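Lovastatin nonaketide synthase, polyketide synthase component (Aspergillus terreus, PDB 7CPX) builds the polyketide precursor of lovastatin, dihydromonacolin L, from malonyl-CoA, with NADPH as reductant and S-adenosylmethionine as methyl donor, working as a multidomain homodimer. Local coordinates at residues A[1693-1697]-A[1725-1729]; A[1710-1714]-A[2251-2256]; A[1717-1723]-A[1751-1757]; A[1745-1749]-A[2417-2423]. The protein carries 2 engineered substitutions. One frame throughout, in Å; residues are numbered along the deposited sequence.

How the contacts relate
All four contacts belong to the α/β unit built round the mixed sheet that contains strands 1689-1693, 1720-1728 and 1755-1761, and to its junction with the ketoreductase region. Contacts 1 and 3 tie strand 1720-1728 to its two neighbours near opposite ends, their centres about 17 Å apart, and W1725 N lies 2.9 Å from H1757 O, a probable hydrogen bond between them. Contacts 2 and 4 join helices 1705-1719 and 1735-1750 to loops of the ketoreductase region. Contact 3 lies between these, about 14 Å from contact 2 and 12 Å from contact 4 by centres; I1747 touches L1717, L1754 and L2251. All lie away from the catalytic residues and the NADP pocket.

Contact 1 of 4, residues A[1693-1697]-A[1725-1729]; sequences MLTEL and WLTEN
M1693 and W1725 stand side by side on neighbouring parallel strands and point the same way, with the methionine laid over one face of the indole. M1693 CG is 3.5 Å from the centroid of the five-membered ring and 18° off its normal, a CH-pi contact. CG lies beside the backbone N (chi1 -47°), and bends at the next two torsions carry SD obliquely past the same ring, 5.0 Å from that centroid, as a Met-aromatic contact. The backbones are joined by L1726 N, which gives a 2.7 Å hydrogen bond to M1693 O. E1696 also points the way the indole does, its carboxylate turned 45° from the ring plane. Its OE2 accepts from T1695 OG1 above the carboxylate plane, while OE1 binds T1740. L1694 CD1 lies 3.7 Å from L1726 CD1, alongside it; L1697 instead slants across, CD2 lying against the carbonyl of L1726 (3.2 Å to O) and the backbone of E1728. Helix 1652-1664 covers these leucines, and the hydroxyl of T1727 is held by D1760. Strand 1689-1693 gives way to a loop that leads to helix 1705-1719, after which the chain returns as the parallel neighbour 1720-1728: a beta-alpha-beta crossover of a Rossmann-like sheet.

Contact 2 of 4, residues A[1710-1714]-A[2251-2256]; sequences FEATK and LNNMEL
With chi1 at 166°, F1710 swings its ring off the helix onto the loop 2251-2256, while K1714, one turn later, has CG beside its own backbone N (chi1 -68°) and an extended chain beyond, running along the same loop. Helix 1705-1719 of the Rossmann-like α/β unit, probably the structural half of the ketoreductase, here packs on the loop before helix 2256-2276 of the catalytic half, where E2255 holds the N-cap position. F1710 is the main wedge. M2254 crosses it at about a right angle, its CB 3.6 Å from F1710 CZ and its SD 4.9 Å from the ring centroid in an oblique Met-aromatic contact. L2256 packs nearer the ring's root, CB 3.7 Å from F1710 CD2, and M2259 of the following helix adds to the cover. On the more open side, the methylenes of K1714 pass the carbonyl of L2251, and NZ is directed towards the carbonyl of M2254, though the modelled position of that oxygen is doubtful. The ammonium of K1714 is paired within the helix by a salt bridge, NZ to E1711 OE1 at 3.0 Å, weak as a hydrogen bond. L2251, backed by M1743 and I1747, meets the edge of the phenyl ring: its CD2 lies near the ring plane, 3.5 Å from F1710 CE1.

Contact 3 of 4, residues A[1717-1723]-A[1751-1757]; sequences LTYASNT and HPDLGVH
S1721, T1723, G1755 and H1757 exchange three backbone hydrogen bonds that start a parallel strand pair. S1721 O accepts from G1755 N at 2.9 Å, T1723 N gives to G1755 O at 2.9 Å, and T1723 O accepts from H1757 N, also at 2.9 Å. On its other edge N1722 is backbone-bonded to S1689 and F1691, so strand 1720-1728 is held from two neighbours. Three side-chain groups are also satisfied: T1723 OG1 gives a bond to N1722 O from above the carbonyl plane, S1721 OG binds S1689 O, and N1722 ND2 binds D1784 of helix 1775-1784. Ahead of the second strand a type I turn is closed by L1754 N to H1751 O, 2.7 Å. This turn delivers L1754, whose CG lies opposite its backbone N (chi1 171°), against the first segment. One branch, CD1, lies 3.7 Å from A1720 CB; the other, CD2, meets L1717 CD2 at 3.9 Å, the two leucines crossing at about a right angle. I1747 packs on both. The contact thus joins the entry of strand 1720-1728 to strand 1755-1761; helix 1735-1750 of the same beta-alpha-beta unit packs against L1717, L1754 and V1756, and strand 1689-1693 pairs with the other edge of strand 1720-1728.

Contact 4 of 4, residues A[1745-1749]-A[2417-2423]; sequences RSIRR and TFFDDPR
R1745, R1748 and R1749 reach from helix 1735-1750 to R2423, D2421 and the pair T2417 and F2418. The tightly packed part is R1749, buried with F2418: the side chains lie side by side, F2418 CD1 sits over one face of the guanidinium, 3.1 Å from R1749 NH2, and the ring is inclined 45° to that group. R1749 also grips a single atom side-on, NE and NH2 each 3.1 Å from T2417 OG1, with that oxygen somewhat out of the guanidinium plane. T2417 itself is exposed and marks the solvent side. R1748, partly exposed, bends at chi3 to bring NH2 to D2421 OD2, a 3.2 Å salt bridge in the guanidinium plane that arrives on the syn side, somewhat out of the carboxylate plane. The other oxygen, D2421 OD1, accepts from R2423 N at 2.7 Å in an Asx turn, which fixes the buried aspartate and the start of the 3-10 segment together. R1745 and R2423, also buried, each lie over a face of the other, offset toward the rim, the planes inclined by 41°. W1276 gives R2423 a cation-pi partner. The arrangement is that of a polar interface: arginines from both sides share E1797, and R1748 also binds D2421, consistent with the paired structural and catalytic halves of polyketide ketoreductases.

Contact 1 of 4, residues A[1693-1697]-A[1725-1729]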
loop_
_atom_site.group_PDB
_atom_site.type_symbol
_atom_site.label_atom_id
_atom_site.label_comp_id
_atom_site.label_asym_id
_atom_site.label_seq_id
_atom_site.Cartn_x
_atom_site.Cartn_y
_atom_site.Cartn_z
ATOM N N MET A 1693 -51.272 38.763 57.399
ATOM C CA MET A 1693 -50.157 39.306 58.165
ATOM C C MET A 1693 -49.783 40.671 57.606
ATOM O O MET A 1693 -49.259 40.773 56.491
ATOM C CB MET A 1693 -48.968 38.352 58.118
ATOM C CG MET A 1693 -49.329 36.901 58.401
ATOM S SD MET A 1693 -49.924 36.630 60.078
ATOM C CE MET A 1693 -48.439 36.980 61.012
ATOM N N LEU A 1694 -50.051 41.715 58.384
ATOM C CA LEU A 1694 -49.594 43.064 58.086
ATOM C C LEU A 1694 -48.298 43.401 58.811
ATOM O O LEU A 1694 -47.877 44.562 58.803
ATOM C CB LEU A 1694 -50.675 44.082 58.456
ATOM C CG LEU A 1694 -51.859 44.212 57.493
ATOM C CD1 LEU A 1694 -52.544 42.873 57.266
ATOM C CD2 LEU A 1694 -52.853 45.237 58.018
ATOM N N THR A 1695 -47.661 42.408 59.436
ATOM C CA THR A 1695 -46.464 42.673 60.226
ATOM C C THR A 1695 -45.358 43.275 59.370
ATOM O O THR A 1695 -44.657 44.194 59.807
ATOM C CB THR A 1695 -45.978 41.383 60.887
ATOM O OG1 THR A 1695 -45.695 40.403 59.882
ATOM C CG2 THR A 1695 -47.038 40.842 61.832
ATOM N N GLU A 1696 -45.182 42.768 58.149
ATOM C CA GLU A 1696 -44.131 43.289 57.286
ATOM C C GLU A 1696 -44.354 44.755 56.949
ATOM O O GLU A 1696 -43.379 45.491 56.762
ATOM C CB GLU A 1696 -44.039 42.460 56.005
ATOM C CG GLU A 1696 -44.114 40.963 56.236
ATOM C CD GLU A 1696 -43.274 40.516 57.414
ATOM O OE1 GLU A 1696 -42.169 41.067 57.605
ATOM O OE2 GLU A 1696 -43.725 39.618 58.155
ATOM N N LEU A 1697 -45.611 45.195 56.867
ATOM C CA LEU A 1697 -45.879 46.625 56.786
ATOM C C LEU A 1697 -45.410 47.332 58.049
ATOM O O LEU A 1697 -44.876 48.444 57.978
ATOM C CB LEU A 1697 -47.371 46.868 56.561
ATOM C CG LEU A 1697 -48.029 46.028 55.463
ATOM C CD1 LEU A 1697 -49.475 46.445 55.262
ATOM C CD2 LEU A 1697 -47.258 46.127 54.156
ATOM N N TRP A 1725 -49.301 37.272 53.643
ATOM C CA TRP A 1725 -48.470 38.337 54.181
ATOM C C TRP A 1725 -48.546 39.546 53.261
ATOM O O TRP A 1725 -48.635 39.402 52.041
ATOM C CB TRP A 1725 -47.018 37.881 54.327
ATOM C CG TRP A 1725 -46.796 36.918 55.449
ATOM C CD1 TRP A 1725 -46.304 37.204 56.688
ATOM C CD2 TRP A 1725 -47.056 35.510 55.437
ATOM N NE1 TRP A 1725 -46.241 36.063 57.449
ATOM C CE2 TRP A 1725 -46.697 35.008 56.703
ATOM C CE3 TRP A 1725 -47.552 34.624 54.476
ATOM C CZ2 TRP A 1725 -46.825 33.662 57.037
ATOM C CZ3 TRP A 1725 -47.671 33.287 54.805
ATOM C CH2 TRP A 1725 -47.312 32.819 56.076
ATOM N N LEU A 1726 -48.535 40.735 53.855
ATOM C CA LEU A 1726 -48.539 41.990 53.114
ATOM C C LEU A 1726 -47.232 42.719 53.384
ATOM O O LEU A 1726 -46.879 42.951 54.544
ATOM C CB LEU A 1726 -49.725 42.864 53.514
ATOM C CG LEU A 1726 -51.119 42.262 53.347
ATOM C CD1 LEU A 1726 -52.163 43.331 53.602
ATOM C CD2 LEU A 1726 -51.285 41.660 51.963
ATOM N N THR A 1727 -46.530 43.089 52.318
ATOM C CA THR A 1727 -45.261 43.790 52.415
ATOM C C THR A 1727 -45.352 45.101 51.649
ATOM O O THR A 1727 -46.049 45.197 50.636
ATOM C CB THR A 1727 -44.116 42.942 51.859
ATOM O OG1 THR A 1727 -44.220 42.860 50.432
ATOM C CG2 THR A 1727 -44.157 41.539 52.443
ATOM N N GLU A 1728 -44.643 46.114 52.142
ATOM C CA GLU A 1728 -44.643 47.444 51.535
ATOM C C GLU A 1728 -43.371 47.582 50.705
ATOM O O GLU A 1728 -42.321 47.990 51.202
ATOM C CB GLU A 1728 -44.741 48.529 52.600
ATOM C CG GLU A 1728 -44.657 49.945 52.051
ATOM C CD GLU A 1728 -44.937 50.997 53.106
ATOM O OE1 GLU A 1728 -45.094 50.626 54.289
ATOM O OE2 GLU A 1728 -45.000 52.193 52.755
ATOM N N ASN A 1729 -43.476 47.242 49.423
ATOM C CA ASN A 1729 -42.355 47.344 48.490
ATOM C C ASN A 1729 -41.131 46.622 49.045
ATOM O O ASN A 1729 -40.043 47.188 49.175
ATOM C CB ASN A 1729 -42.040 48.806 48.179
ATOM C CG ASN A 1729 -41.460 48.990 46.794
ATOM O OD1 ASN A 1729 -41.049 48.026 46.150
ATOM N ND2 ASN A 1729 -41.426 50.230 46.327
#

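Contact 2 of 4, residues A[1710-1714]-A[2251-2256]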
loop_
_atom_site.group_PDB
_atom_site.type_symbol
_atom_site.label_atom_id
_atom_site.label_comp_id
_atom_site.label_asym_id
_atom_site.label_seq_id
_atom_site.Cartn_x
_atom_site.Cartn_y
_atom_site.Cartn_z
ATOM N N PHE A 1710 -39.225 34.711 65.787
ATOM C CA PHE A 1710 -39.010 33.473 65.045
ATOM C C PHE A 1710 -39.797 32.315 65.651
ATOM O O PHE A 1710 -40.404 31.518 64.923
ATOM C CB PHE A 1710 -37.511 33.172 65.007
ATOM C CG PHE A 1710 -37.172 31.783 64.565
ATOM C CD1 PHE A 1710 -37.367 31.389 63.253
ATOM C CD2 PHE A 1710 -36.630 30.878 65.457
ATOM C CE1 PHE A 1710 -37.043 30.111 62.848
ATOM C CE2 PHE A 1710 -36.302 29.604 65.057
ATOM C CZ PHE A 1710 -36.509 29.219 63.752
ATOM N N GLU A 1711 -39.822 32.216 66.982
ATOM C CA GLU A 1711 -40.695 31.240 67.626
ATOM C C GLU A 1711 -42.156 31.571 67.355
ATOM O O GLU A 1711 -42.991 30.673 67.185
ATOM C CB GLU A 1711 -40.422 31.203 69.129
ATOM C CG GLU A 1711 -38.963 30.972 69.491
ATOM C CD GLU A 1711 -38.436 29.648 68.976
ATOM O OE1 GLU A 1711 -39.256 28.781 68.609
ATOM O OE2 GLU A 1711 -37.199 29.474 68.937
ATOM N N ALA A 1712 -42.482 32.863 67.312
ATOM C CA ALA A 1712 -43.833 33.272 66.952
ATOM C C ALA A 1712 -44.169 32.845 65.530
ATOM O O ALA A 1712 -45.304 32.457 65.242
ATOM C CB ALA A 1712 -43.975 34.784 67.106
ATOM N N THR A 1713 -43.192 32.918 64.624
ATOM C CA THR A 1713 -43.406 32.437 63.264
ATOM C C THR A 1713 -43.638 30.932 63.247
ATOM O O THR A 1713 -44.487 30.436 62.499
ATOM C CB THR A 1713 -42.210 32.803 62.385
ATOM O OG1 THR A 1713 -41.983 34.217 62.446
ATOM C CG2 THR A 1713 -42.464 32.397 60.943
ATOM N N LYS A 1714 -42.874 30.189 64.049
ATOM C CA LYS A 1714 -43.128 28.756 64.182
ATOM C C LYS A 1714 -44.566 28.503 64.613
ATOM O O LYS A 1714 -45.263 27.650 64.049
ATOM C CB LYS A 1714 -42.176 28.133 65.201
ATOM C CG LYS A 1714 -40.724 28.076 64.803
ATOM C CD LYS A 1714 -39.984 27.158 65.760
ATOM C CE LYS A 1714 -38.543 27.568 65.938
ATOM N NZ LYS A 1714 -37.851 26.736 66.961
ATOM N N LEU A 2251 -38.273 24.908 59.956
ATOM C CA LEU A 2251 -38.530 26.055 60.819
ATOM C C LEU A 2251 -39.121 25.619 62.154
ATOM O O LEU A 2251 -38.724 26.124 63.209
ATOM C CB LEU A 2251 -39.465 27.040 60.120
ATOM C CG LEU A 2251 -38.832 27.917 59.041
ATOM C CD1 LEU A 2251 -39.909 28.651 58.278
ATOM C CD2 LEU A 2251 -37.857 28.908 59.647
ATOM N N ASN A 2252 -40.070 24.684 62.127
ATOM C CA ASN A 2252 -40.623 24.173 63.375
ATOM C C ASN A 2252 -39.531 23.558 64.241
ATOM O O ASN A 2252 -39.545 23.700 65.469
ATOM C CB ASN A 2252 -41.723 23.152 63.083
ATOM C CG ASN A 2252 -41.250 22.021 62.192
ATOM O OD1 ASN A 2252 -40.063 21.700 62.152
ATOM N ND2 ASN A 2252 -42.181 21.411 61.468
ATOM N N ASN A 2253 -38.571 22.875 63.616
ATOM C CA ASN A 2253 -37.426 22.314 64.319
ATOM C C ASN A 2253 -36.211 23.232 64.310
ATOM O O ASN A 2253 -35.220 22.925 64.979
ATOM C CB ASN A 2253 -37.039 20.965 63.703
ATOM C CG ASN A 2253 -38.153 19.942 63.797
ATOM O OD1 ASN A 2253 -38.249 19.200 64.775
ATOM N ND2 ASN A 2253 -39.002 19.896 62.777
ATOM N N MET A 2254 -36.263 24.340 63.578
ATOM C CA MET A 2254 -35.150 25.272 63.521
ATOM C C MET A 2254 -35.099 26.113 64.794
ATOM O O MET A 2254 -36.071 26.210 65.547
ATOM C CB MET A 2254 -35.277 26.174 62.291
ATOM C CG MET A 2254 -34.082 27.078 62.024
ATOM S SD MET A 2254 -34.329 28.175 60.613
ATOM C CE MET A 2254 -34.739 27.014 59.312
ATOM N N GLU A 2255 -33.938 26.714 65.035
ATOM C CA GLU A 2255 -33.722 27.582 66.181
ATOM C C GLU A 2255 -33.215 28.938 65.710
ATOM O O GLU A 2255 -32.495 29.038 64.713
ATOM C CB GLU A 2255 -32.724 26.964 67.164
ATOM C CG GLU A 2255 -33.101 25.572 67.633
ATOM C CD GLU A 2255 -32.081 24.984 68.588
ATOM O OE1 GLU A 2255 -31.065 25.658 68.860
ATOM O OE2 GLU A 2255 -32.293 23.850 69.065
ATOM N N LEU A 2256 -33.602 29.981 66.439
ATOM C CA LEU A 2256 -33.195 31.337 66.078
ATOM C C LEU A 2256 -31.689 31.485 65.921
ATOM O O LEU A 2256 -31.261 32.221 65.015
ATOM C CB LEU A 2256 -33.723 32.326 67.128
ATOM C CG LEU A 2256 -33.279 33.781 66.961
ATOM C CD1 LEU A 2256 -33.749 34.339 65.630
ATOM C CD2 LEU A 2256 -33.796 34.628 68.109
#

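Contact 3 of 4, residues A[1717-1723]-A[1751-1757]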
loop_
_atom_site.group_PDB
_atom_site.type_symbol
_atom_site.label_atom_id
_atom_site.label_comp_id
_atom_site.label_asym_id
_atom_site.label_seq_id
_atom_site.Cartn_x
_atom_site.Cartn_y
_atom_site.Cartn_z
ATOM N N LEU A 1717 -46.990 29.147 61.780
ATOM C CA LEU A 1717 -47.029 28.032 60.839
ATOM C C LEU A 1717 -47.814 26.865 61.418
ATOM O O LEU A 1717 -48.596 26.217 60.711
ATOM C CB LEU A 1717 -45.613 27.584 60.478
ATOM C CG LEU A 1717 -44.662 28.620 59.875
ATOM C CD1 LEU A 1717 -43.449 27.924 59.279
ATOM C CD2 LEU A 1717 -45.356 29.485 58.835
ATOM N N THR A 1718 -47.617 26.580 62.706
ATOM C CA THR A 1718 -48.311 25.457 63.326
ATOM C C THR A 1718 -49.820 25.665 63.313
ATOM O O THR A 1718 -50.580 24.734 63.019
ATOM C CB THR A 1718 -47.813 25.258 64.758
ATOM O OG1 THR A 1718 -46.393 25.077 64.752
ATOM C CG2 THR A 1718 -48.475 24.041 65.390
ATOM N N TYR A 1719 -50.275 26.879 63.625
ATOM C CA TYR A 1719 -51.704 27.153 63.700
ATOM C C TYR A 1719 -52.313 27.558 62.365
ATOM O O TYR A 1719 -53.530 27.765 62.300
ATOM C CB TYR A 1719 -51.981 28.260 64.720
ATOM C CG TYR A 1719 -51.910 27.808 66.157
ATOM C CD1 TYR A 1719 -53.000 27.205 66.770
ATOM C CD2 TYR A 1719 -50.758 27.991 66.904
ATOM C CE1 TYR A 1719 -52.939 26.793 68.087
ATOM C CE2 TYR A 1719 -50.688 27.584 68.221
ATOM C CZ TYR A 1719 -51.780 26.986 68.808
ATOM O OH TYR A 1719 -51.714 26.578 70.120
ATOM N N ALA A 1720 -51.516 27.675 61.309
ATOM C CA ALA A 1720 -51.986 28.203 60.036
ATOM C C ALA A 1720 -52.177 27.078 59.028
ATOM O O ALA A 1720 -51.294 26.231 58.857
ATOM C CB ALA A 1720 -51.003 29.234 59.478
ATOM N N SER A 1721 -53.339 27.070 58.379
ATOM C CA SER A 1721 -53.563 26.278 57.177
ATOM C C SER A 1721 -53.467 27.118 55.916
ATOM O O SER A 1721 -53.052 26.610 54.869
ATOM C CB SER A 1721 -54.939 25.605 57.231
ATOM O OG SER A 1721 -55.974 26.571 57.282
ATOM N N ASN A 1722 -53.844 28.392 56.003
ATOM C CA ASN A 1722 -53.664 29.358 54.933
ATOM C C ASN A 1722 -53.126 30.643 55.542
ATOM O O ASN A 1722 -53.375 30.939 56.713
ATOM C CB ASN A 1722 -54.978 29.636 54.194
ATOM C CG ASN A 1722 -55.536 28.404 53.512
ATOM O OD1 ASN A 1722 -54.791 27.504 53.125
ATOM N ND2 ASN A 1722 -56.854 28.359 53.360
ATOM N N THR A 1723 -52.369 31.398 54.751
ATOM C CA THR A 1723 -51.855 32.665 55.247
ATOM C C THR A 1723 -51.478 33.574 54.089
ATOM O O THR A 1723 -51.007 33.117 53.041
ATOM C CB THR A 1723 -50.642 32.471 56.158
ATOM O OG1 THR A 1723 -50.969 31.568 57.221
ATOM C CG2 THR A 1723 -50.212 33.814 56.737
ATOM N N HIS A 1751 -44.339 23.100 53.922
ATOM C CA HIS A 1751 -45.692 22.742 54.314
ATOM C C HIS A 1751 -46.621 22.915 53.121
ATOM O O HIS A 1751 -47.344 23.916 53.035
ATOM C CB HIS A 1751 -46.156 23.603 55.488
ATOM C CG HIS A 1751 -45.268 23.512 56.690
ATOM N ND1 HIS A 1751 -45.311 22.454 57.571
ATOM C CD2 HIS A 1751 -44.312 24.351 57.155
ATOM C CE1 HIS A 1751 -44.420 22.644 58.527
ATOM N NE2 HIS A 1751 -43.801 23.788 58.299
ATOM N N PRO A 1752 -46.630 21.970 52.178
ATOM C CA PRO A 1752 -47.502 22.129 51.005
ATOM C C PRO A 1752 -48.966 22.279 51.368
ATOM O O PRO A 1752 -49.705 22.975 50.659
ATOM C CB PRO A 1752 -47.240 20.850 50.196
ATOM C CG PRO A 1752 -46.680 19.876 51.179
ATOM C CD PRO A 1752 -45.904 20.690 52.161
ATOM N N ASP A 1753 -49.410 21.649 52.456
ATOM C CA ASP A 1753 -50.777 21.846 52.921
ATOM C C ASP A 1753 -51.014 23.268 53.408
ATOM O O ASP A 1753 -52.169 23.697 53.494
ATOM C CB ASP A 1753 -51.095 20.855 54.041
ATOM C CG ASP A 1753 -50.864 19.415 53.630
ATOM O OD1 ASP A 1753 -51.033 19.105 52.432
ATOM O OD2 ASP A 1753 -50.512 18.596 54.503
ATOM N N LEU A 1754 -49.951 24.004 53.724
ATOM C CA LEU A 1754 -50.062 25.374 54.222
ATOM C C LEU A 1754 -50.025 26.325 53.034
ATOM O O LEU A 1754 -48.962 26.583 52.462
ATOM C CB LEU A 1754 -48.940 25.680 55.207
ATOM C CG LEU A 1754 -48.806 27.141 55.638
ATOM C CD1 LEU A 1754 -50.120 27.663 56.192
ATOM C CD2 LEU A 1754 -47.696 27.295 56.662
ATOM N N GLY A 1755 -51.187 26.848 52.658
ATOM C CA GLY A 1755 -51.243 27.864 51.628
ATOM C C GLY A 1755 -50.492 29.106 52.053
ATOM O O GLY A 1755 -50.762 29.664 53.119
ATOM N N VAL A 1756 -49.541 29.547 51.237
ATOM C CA VAL A 1756 -48.706 30.703 51.537
ATOM C C VAL A 1756 -48.849 31.706 50.406
ATOM O O VAL A 1756 -48.667 31.356 49.233
ATOM C CB VAL A 1756 -47.234 30.297 51.724
ATOM C CG1 VAL A 1756 -46.351 31.528 51.780
ATOM C CG2 VAL A 1756 -47.070 29.462 52.980
ATOM N N HIS A 1757 -49.177 32.948 50.751
ATOM C CA HIS A 1757 -49.260 34.019 49.771
ATOM C C HIS A 1757 -48.545 35.253 50.297
ATOM O O HIS A 1757 -48.530 35.515 51.501
ATOM C CB HIS A 1757 -50.713 34.360 49.439
ATOM C CG HIS A 1757 -51.470 33.222 48.831
ATOM N ND1 HIS A 1757 -51.982 33.267 47.554
ATOM C CD2 HIS A 1757 -51.789 32.001 49.321
ATOM C CE1 HIS A 1757 -52.592 32.127 47.286
ATOM N NE2 HIS A 1757 -52.487 31.341 48.341
#

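Contact 4 of 4, residues A[1745-1749]-A[2417-2423]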
loop_
_atom_site.group_PDB
_atom_site.type_symbol
_atom_site.label_atom_id
_atom_site.label_comp_id
_atom_site.label_asym_id
_atom_site.label_seq_id
_atom_site.Cartn_x
_atom_site.Cartn_y
_atom_site.Cartn_z
ATOM N N ARG A 1745 -41.671 31.690 51.064
ATOM C CA ARG A 1745 -41.526 30.971 49.808
ATOM C C ARG A 1745 -41.026 29.556 50.053
ATOM O O ARG A 1745 -41.514 28.599 49.441
ATOM C CB ARG A 1745 -40.566 31.747 48.911
ATOM C CG ARG A 1745 -40.312 31.159 47.548
ATOM C CD ARG A 1745 -39.474 32.120 46.723
ATOM N NE ARG A 1745 -40.137 33.405 46.535
ATOM C CZ ARG A 1745 -39.572 34.470 45.983
ATOM N NH1 ARG A 1745 -38.319 34.448 45.561
ATOM N NH2 ARG A 1745 -40.281 35.587 45.853
ATOM N N SER A 1746 -40.052 29.409 50.949
ATOM C CA SER A 1746 -39.589 28.075 51.317
ATOM C C SER A 1746 -40.638 27.329 52.130
ATOM O O SER A 1746 -40.775 26.109 52.004
ATOM C CB SER A 1746 -38.284 28.164 52.096
ATOM O OG SER A 1746 -37.202 28.486 51.242
ATOM N N ILE A 1747 -41.376 28.043 52.982
ATOM C CA ILE A 1747 -42.435 27.407 53.762
ATOM C C ILE A 1747 -43.471 26.784 52.838
ATOM O O ILE A 1747 -43.976 25.685 53.094
ATOM C CB ILE A 1747 -43.079 28.427 54.717
ATOM C CG1 ILE A 1747 -42.109 28.782 55.840
ATOM C CG2 ILE A 1747 -44.362 27.866 55.298
ATOM C CD1 ILE A 1747 -42.422 30.091 56.522
ATOM N N ARG A 1748 -43.805 27.479 51.749
ATOM C CA ARG A 1748 -44.789 26.954 50.809
ATOM C C ARG A 1748 -44.369 25.590 50.282
ATOM O O ARG A 1748 -45.219 24.791 49.873
ATOM C CB ARG A 1748 -44.986 27.936 49.654
ATOM C CG ARG A 1748 -46.115 27.558 48.711
ATOM C CD ARG A 1748 -46.447 28.679 47.735
ATOM N NE ARG A 1748 -45.318 29.030 46.880
ATOM C CZ ARG A 1748 -44.515 30.069 47.070
ATOM N NH1 ARG A 1748 -44.674 30.893 48.095
ATOM N NH2 ARG A 1748 -43.529 30.292 46.206
ATOM N N ARG A 1749 -43.067 25.309 50.283
ATOM C CA ARG A 1749 -42.543 24.000 49.918
ATOM C C ARG A 1749 -42.504 23.056 51.111
ATOM O O ARG A 1749 -42.865 21.881 50.989
ATOM C CB ARG A 1749 -41.137 24.151 49.338
ATOM C CG ARG A 1749 -41.051 25.104 48.162
ATOM C CD ARG A 1749 -41.253 24.378 46.855
ATOM N NE ARG A 1749 -40.155 23.457 46.585
ATOM C CZ ARG A 1749 -39.006 23.803 46.020
ATOM N NH1 ARG A 1749 -38.774 25.045 45.624
ATOM N NH2 ARG A 1749 -38.063 22.881 45.849
ATOM N N THR A 2417 -41.119 18.937 44.064
ATOM C CA THR A 2417 -41.954 19.478 45.129
ATOM C C THR A 2417 -42.546 20.838 44.787
ATOM O O THR A 2417 -43.428 21.306 45.515
ATOM C CB THR A 2417 -41.145 19.592 46.423
ATOM O OG1 THR A 2417 -39.998 20.424 46.203
ATOM C CG2 THR A 2417 -40.692 18.218 46.893
ATOM N N PHE A 2418 -42.091 21.479 43.711
ATOM C CA PHE A 2418 -42.571 22.802 43.331
ATOM C C PHE A 2418 -43.229 22.814 41.958
ATOM O O PHE A 2418 -43.506 23.897 41.428
ATOM C CB PHE A 2418 -41.421 23.813 43.366
ATOM C CG PHE A 2418 -40.238 23.419 42.530
ATOM C CD1 PHE A 2418 -39.290 22.535 43.014
ATOM C CD2 PHE A 2418 -40.070 23.941 41.266
ATOM C CE1 PHE A 2418 -38.203 22.177 42.244
ATOM C CE2 PHE A 2418 -38.988 23.586 40.489
ATOM C CZ PHE A 2418 -38.052 22.704 40.979
ATOM N N PHE A 2419 -43.497 21.646 41.371
ATOM C CA PHE A 2419 -44.110 21.615 40.048
ATOM C C PHE A 2419 -45.457 22.322 40.044
ATOM O O PHE A 2419 -45.841 22.926 39.035
ATOM C CB PHE A 2419 -44.271 20.171 39.578
ATOM C CG PHE A 2419 -44.456 20.036 38.093
ATOM C CD1 PHE A 2419 -45.691 20.260 37.511
ATOM C CD2 PHE A 2419 -43.393 19.682 37.280
ATOM C CE1 PHE A 2419 -45.863 20.134 36.147
ATOM C CE2 PHE A 2419 -43.558 19.554 35.915
ATOM C CZ PHE A 2419 -44.796 19.781 35.348
ATOM N N ASP A 2420 -46.187 22.263 41.158
ATOM C CA ASP A 2420 -47.477 22.929 41.264
ATOM C C ASP A 2420 -47.353 24.444 41.346
ATOM O O ASP A 2420 -48.368 25.138 41.224
ATOM C CB ASP A 2420 -48.233 22.415 42.491
ATOM C CG ASP A 2420 -48.522 20.929 42.417
ATOM O OD1 ASP A 2420 -48.672 20.407 41.292
ATOM O OD2 ASP A 2420 -48.601 20.283 43.483
ATOM N N ASP A 2421 -46.151 24.969 41.547
ATOM C CA ASP A 2421 -45.967 26.410 41.633
ATOM C C ASP A 2421 -46.086 27.018 40.240
ATOM O O ASP A 2421 -45.324 26.638 39.345
ATOM C CB ASP A 2421 -44.606 26.739 42.237
ATOM C CG ASP A 2421 -44.459 28.209 42.581
ATOM O OD1 ASP A 2421 -45.081 29.053 41.902
ATOM O OD2 ASP A 2421 -43.718 28.523 43.537
ATOM N N PRO A 2422 -47.015 27.952 40.010
ATOM C CA PRO A 2422 -47.122 28.556 38.673
ATOM C C PRO A 2422 -45.941 29.430 38.306
ATOM O O PRO A 2422 -45.778 29.757 37.125
ATOM C CB PRO A 2422 -48.411 29.376 38.765
ATOM C CG PRO A 2422 -48.499 29.740 40.206
ATOM C CD PRO A 2422 -47.995 28.531 40.944
ATOM N N ARG A 2423 -45.118 29.824 39.280
ATOM C CA ARG A 2423 -43.980 30.689 38.992
ATOM C C ARG A 2423 -43.081 30.082 37.923
ATOM O O ARG A 2423 -42.452 30.806 37.142
ATOM C CB ARG A 2423 -43.194 30.934 40.279
ATOM C CG ARG A 2423 -42.230 32.102 40.226
ATOM C CD ARG A 2423 -41.320 32.104 41.445
ATOM N NE ARG A 2423 -40.866 33.445 41.793
ATOM C CZ ARG A 2423 -41.536 34.282 42.573
ATOM N NH1 ARG A 2423 -42.706 33.954 43.096
ATOM N NH2 ARG A 2423 -41.019 35.479 42.836
#